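Local coordinates for macro domain-containing protein (Thermosipho africanus, PDB 7OMU) that joins a DarT-family domain to a macro domain that holds a bound adenosine-5-diphosphoribose, at residues 85-93 and 148-157. The protein carries 1 engineered substitution. Sequence-based numbering, arbitrary orientation.
Sequences LYFQPRNPM and IISVKDMEYW
Arg90 NH1 donates to the backbone Glu155 O at 2.9 Å; the acceptor lies in the guanidinium plane, whereas the donor is tilted 32° from the carbonyl plane. The side chain, straight from CG to NE, carries NH1 to the backbone of 148-157, and NE makes a weak bond to Thr212 O. Nearer the 3-10 segment 150-152, the Gln88 amide bridges the two segments: NE2 gives a weak bond to Val151 O, while OE1 accepts from Arg90 N at 3.0 Å. A bend at chi2 (61°) follows a CG set anti to the backbone N and brings the amide beside Val151 O and Arg90 N. Pro92 lies flat over one face of the Trp157 indole in a CH-pi contact, CG being 3.7 Å from the five-membered-ring centroid and 20° off its normal. The indole NE1 bonds to Leu298 O in helix 294-298, tying the DarT-family part to the macro domain. At the other end, the Phe87 ring meets Ile149 CG2 through CE1 at 3.5 Å and Ile148 CG2 through CE2. Asn91 OD1 accepts from Leu94 N and weakly from Met93 N, the N-cap of helix 92-99 where the link from strand 82-86 ends, packed against a DarT-family loop.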
loop_
_atom_site.group_PDB
_atom_site.type_symbol
_atom_site.label_atom_id
_atom_site.label_comp_id
_atom_site.label_asym_id
_atom_site.label_seq_id
_atom_site.Cartn_x
_atom_site.Cartn_y
_atom_site.Cartn_z
ATOM N N LEU A 85 -17.075 7.028 5.841
ATOM C CA LEU A 85 -16.875 5.561 5.698
ATOM C C LEU A 85 -16.281 5.274 4.316
ATOM O O LEU A 85 -17.030 5.361 3.329
ATOM C CB LEU A 85 -18.222 4.853 5.875
ATOM C CG LEU A 85 -18.974 5.176 7.165
ATOM C CD1 LEU A 85 -20.236 4.340 7.281
ATOM C CD2 LEU A 85 -18.086 4.962 8.379
ATOM N N TYR A 86 -14.987 4.955 4.249
ATOM C CA TYR A 86 -14.251 4.676 2.987
ATOM C C TYR A 86 -14.677 3.317 2.422
ATOM O O TYR A 86 -14.941 2.399 3.212
ATOM C CB TYR A 86 -12.738 4.660 3.220
ATOM C CG TYR A 86 -12.114 5.971 3.627
ATOM C CD1 TYR A 86 -11.966 7.006 2.718
ATOM C CD2 TYR A 86 -11.632 6.164 4.909
ATOM C CE1 TYR A 86 -11.372 8.206 3.076
ATOM C CE2 TYR A 86 -11.039 7.356 5.285
ATOM C CZ TYR A 86 -10.906 8.381 4.366
ATOM O OH TYR A 86 -10.324 9.557 4.747
ATOM N N PHE A 87 -14.710 3.189 1.093
ATOM C CA PHE A 87 -14.857 1.894 0.380
ATOM C C PHE A 87 -13.517 1.161 0.401
ATOM O O PHE A 87 -13.507 -0.089 0.410
ATOM C CB PHE A 87 -15.309 2.111 -1.064
ATOM C CG PHE A 87 -16.690 2.690 -1.185
ATOM C CD1 PHE A 87 -17.803 1.877 -1.063
ATOM C CD2 PHE A 87 -16.873 4.043 -1.398
ATOM C CE1 PHE A 87 -19.076 2.410 -1.154
ATOM C CE2 PHE A 87 -18.149 4.575 -1.488
ATOM C CZ PHE A 87 -19.247 3.757 -1.375
ATOM N N GLN A 88 -12.428 1.935 0.376
ATOM C CA GLN A 88 -11.032 1.440 0.425
ATOM C C GLN A 88 -10.283 2.197 1.516
ATOM O O GLN A 88 -9.956 3.365 1.338
ATOM C CB GLN A 88 -10.369 1.636 -0.939
ATOM C CG GLN A 88 -8.879 1.334 -0.933
ATOM C CD GLN A 88 -8.622 -0.103 -0.558
ATOM O OE1 GLN A 88 -8.434 -0.440 0.616
ATOM N NE2 GLN A 88 -8.641 -0.959 -1.569
ATOM N N PRO A 89 -10.009 1.570 2.680
ATOM C CA PRO A 89 -9.244 2.223 3.745
ATOM C C PRO A 89 -7.722 2.228 3.519
ATOM O O PRO A 89 -7.063 3.090 4.082
ATOM C CB PRO A 89 -9.583 1.382 4.985
ATOM C CG PRO A 89 -9.838 -0.001 4.423
ATOM C CD PRO A 89 -10.453 0.218 3.055
ATOM N N ARG A 90 -7.200 1.275 2.734
ATOM C CA ARG A 90 -5.762 1.196 2.363
ATOM C C ARG A 90 -5.496 2.254 1.290
ATOM O O ARG A 90 -5.349 1.873 0.108
ATOM C CB ARG A 90 -5.424 -0.218 1.888
ATOM C CG ARG A 90 -3.937 -0.497 1.734
ATOM C CD ARG A 90 -3.711 -1.925 1.268
ATOM N NE ARG A 90 -2.314 -2.236 0.994
ATOM C CZ ARG A 90 -1.646 -1.855 -0.098
ATOM N NH1 ARG A 90 -2.239 -1.126 -1.034
ATOM N NH2 ARG A 90 -0.377 -2.201 -0.251
ATOM N N ASN A 91 -5.421 3.525 1.709
ATOM C CA ASN A 91 -5.523 4.730 0.843
ATOM C C ASN A 91 -4.581 5.824 1.351
ATOM O O ASN A 91 -4.027 5.709 2.441
ATOM C CB ASN A 91 -6.981 5.198 0.786
ATOM C CG ASN A 91 -7.493 5.710 2.116
ATOM O OD1 ASN A 91 -6.812 6.462 2.810
ATOM N ND2 ASN A 91 -8.702 5.317 2.476
ATOM N N PRO A 92 -4.375 6.925 0.585
ATOM C CA PRO A 92 -3.505 8.030 1.003
ATOM C C PRO A 92 -3.667 8.580 2.428
ATOM O O PRO A 92 -2.685 9.048 2.968
ATOM C CB PRO A 92 -3.907 9.141 0.022
ATOM C CG PRO A 92 -4.226 8.398 -1.241
ATOM C CD PRO A 92 -4.920 7.142 -0.766
ATOM N N MET A 93 -4.883 8.559 2.978
ATOM C CA MET A 93 -5.169 9.082 4.338
ATOM C C MET A 93 -4.474 8.179 5.358
ATOM O O MET A 93 -3.683 8.702 6.172
ATOM C CB MET A 93 -6.670 9.128 4.639
ATOM C CG MET A 93 -6.992 9.745 5.994
ATOM S SD MET A 93 -6.231 11.381 6.180
ATOM C CE MET A 93 -7.582 12.424 5.629
ATOM N N ILE A 148 -17.646 3.429 -8.718
ATOM C CA ILE A 148 -17.167 4.021 -7.435
ATOM C C ILE A 148 -16.622 2.907 -6.538
ATOM O O ILE A 148 -15.470 3.034 -6.092
ATOM C CB ILE A 148 -18.277 4.833 -6.739
ATOM C CG1 ILE A 148 -18.422 6.209 -7.395
ATOM C CG2 ILE A 148 -18.019 4.942 -5.243
ATOM C CD1 ILE A 148 -19.593 7.022 -6.899
ATOM N N ILE A 149 -17.411 1.860 -6.293
ATOM C CA ILE A 149 -17.101 0.837 -5.246
ATOM C C ILE A 149 -15.944 -0.067 -5.700
ATOM O O ILE A 149 -15.445 -0.833 -4.848
ATOM C CB ILE A 149 -18.348 0.016 -4.846
ATOM C CG1 ILE A 149 -18.836 -0.904 -5.967
ATOM C CG2 ILE A 149 -19.459 0.928 -4.339
ATOM C CD1 ILE A 149 -19.378 -2.222 -5.480
ATOM N N SER A 150 -15.523 0.013 -6.969
ATOM C CA SER A 150 -14.406 -0.793 -7.536
ATOM C C SER A 150 -13.061 -0.366 -6.930
ATOM O O SER A 150 -12.124 -1.177 -6.977
ATOM C CB SER A 150 -14.370 -0.693 -9.032
ATOM O OG SER A 150 -13.802 0.543 -9.427
ATOM N N VAL A 151 -12.964 0.854 -6.391
ATOM C CA VAL A 151 -11.729 1.405 -5.750
ATOM C C VAL A 151 -11.260 0.461 -4.632
ATOM O O VAL A 151 -10.105 0.612 -4.171
ATOM C CB VAL A 151 -11.942 2.828 -5.202
ATOM C CG1 VAL A 151 -12.282 3.814 -6.308
ATOM C CG2 VAL A 151 -12.982 2.875 -4.093
ATOM N N LYS A 152 -12.123 -0.459 -4.189
ATOM C CA LYS A 152 -11.769 -1.516 -3.205
ATOM C C LYS A 152 -10.700 -2.445 -3.808
ATOM O O LYS A 152 -9.972 -3.079 -3.022
ATOM C CB LYS A 152 -13.034 -2.256 -2.754
ATOM C CG LYS A 152 -12.815 -3.455 -1.834
ATOM C CD LYS A 152 -12.039 -3.168 -0.562
ATOM C CE LYS A 152 -11.540 -4.440 0.094
ATOM N NZ LYS A 152 -10.660 -4.156 1.251
ATOM N N ASP A 153 -10.590 -2.506 -5.141
ATOM C CA ASP A 153 -9.646 -3.395 -5.877
ATOM C C ASP A 153 -8.392 -2.623 -6.317
ATOM O O ASP A 153 -7.503 -3.259 -6.902
ATOM C CB ASP A 153 -10.331 -4.041 -7.084
ATOM C CG ASP A 153 -11.520 -4.918 -6.725
ATOM O OD1 ASP A 153 -11.482 -5.545 -5.641
ATOM O OD2 ASP A 153 -12.479 -4.959 -7.534
ATOM N N MET A 154 -8.307 -1.319 -6.037
ATOM C CA MET A 154 -7.103 -0.481 -6.299
ATOM C C MET A 154 -6.028 -0.782 -5.246
ATOM O O MET A 154 -6.315 -0.599 -4.041
ATOM C CB MET A 154 -7.442 1.010 -6.228
ATOM C CG MET A 154 -7.890 1.600 -7.533
ATOM S SD MET A 154 -7.864 3.410 -7.473
ATOM C CE MET A 154 -9.220 3.783 -8.585
ATOM N N GLU A 155 -4.828 -1.182 -5.679
ATOM C CA GLU A 155 -3.702 -1.551 -4.773
ATOM C C GLU A 155 -2.655 -0.426 -4.746
ATOM O O GLU A 155 -1.788 -0.451 -3.843
ATOM C CB GLU A 155 -3.102 -2.915 -5.141
ATOM C CG GLU A 155 -3.225 -3.309 -6.607
ATOM C CD GLU A 155 -2.800 -4.743 -6.918
ATOM O OE1 GLU A 155 -2.432 -5.480 -5.973
ATOM O OE2 GLU A 155 -2.846 -5.131 -8.107
ATOM N N TYR A 156 -2.743 0.527 -5.682
ATOM C CA TYR A 156 -1.891 1.744 -5.739
ATOM C C TYR A 156 -2.646 2.881 -6.432
ATOM O O TYR A 156 -3.711 2.640 -7.018
ATOM C CB TYR A 156 -0.568 1.444 -6.444
ATOM C CG TYR A 156 -0.611 1.294 -7.949
ATOM C CD1 TYR A 156 -0.833 0.062 -8.543
ATOM C CD2 TYR A 156 -0.349 2.372 -8.786
ATOM C CE1 TYR A 156 -0.837 -0.087 -9.922
ATOM C CE2 TYR A 156 -0.361 2.243 -10.166
ATOM C CZ TYR A 156 -0.602 1.008 -10.738
ATOM O OH TYR A 156 -0.604 0.884 -12.098
ATOM N N TRP A 157 -2.086 4.086 -6.378
ATOM C CA TRP A 157 -2.723 5.307 -6.921
ATOM C C TRP A 157 -1.661 6.296 -7.412
ATOM O O TRP A 157 -0.467 6.059 -7.156
ATOM C CB TRP A 157 -3.595 5.917 -5.830
ATOM C CG TRP A 157 -2.821 6.197 -4.583
ATOM C CD1 TRP A 157 -2.045 7.290 -4.339
ATOM C CD2 TRP A 157 -2.713 5.357 -3.424
ATOM N NE1 TRP A 157 -1.474 7.195 -3.100
ATOM C CE2 TRP A 157 -1.866 6.022 -2.512
ATOM C CE3 TRP A 157 -3.258 4.125 -3.054
ATOM C CZ2 TRP A 157 -1.552 5.492 -1.263
ATOM C CZ3 TRP A 157 -2.949 3.598 -1.818
ATOM C CH2 TRP A 157 -2.109 4.276 -0.934
#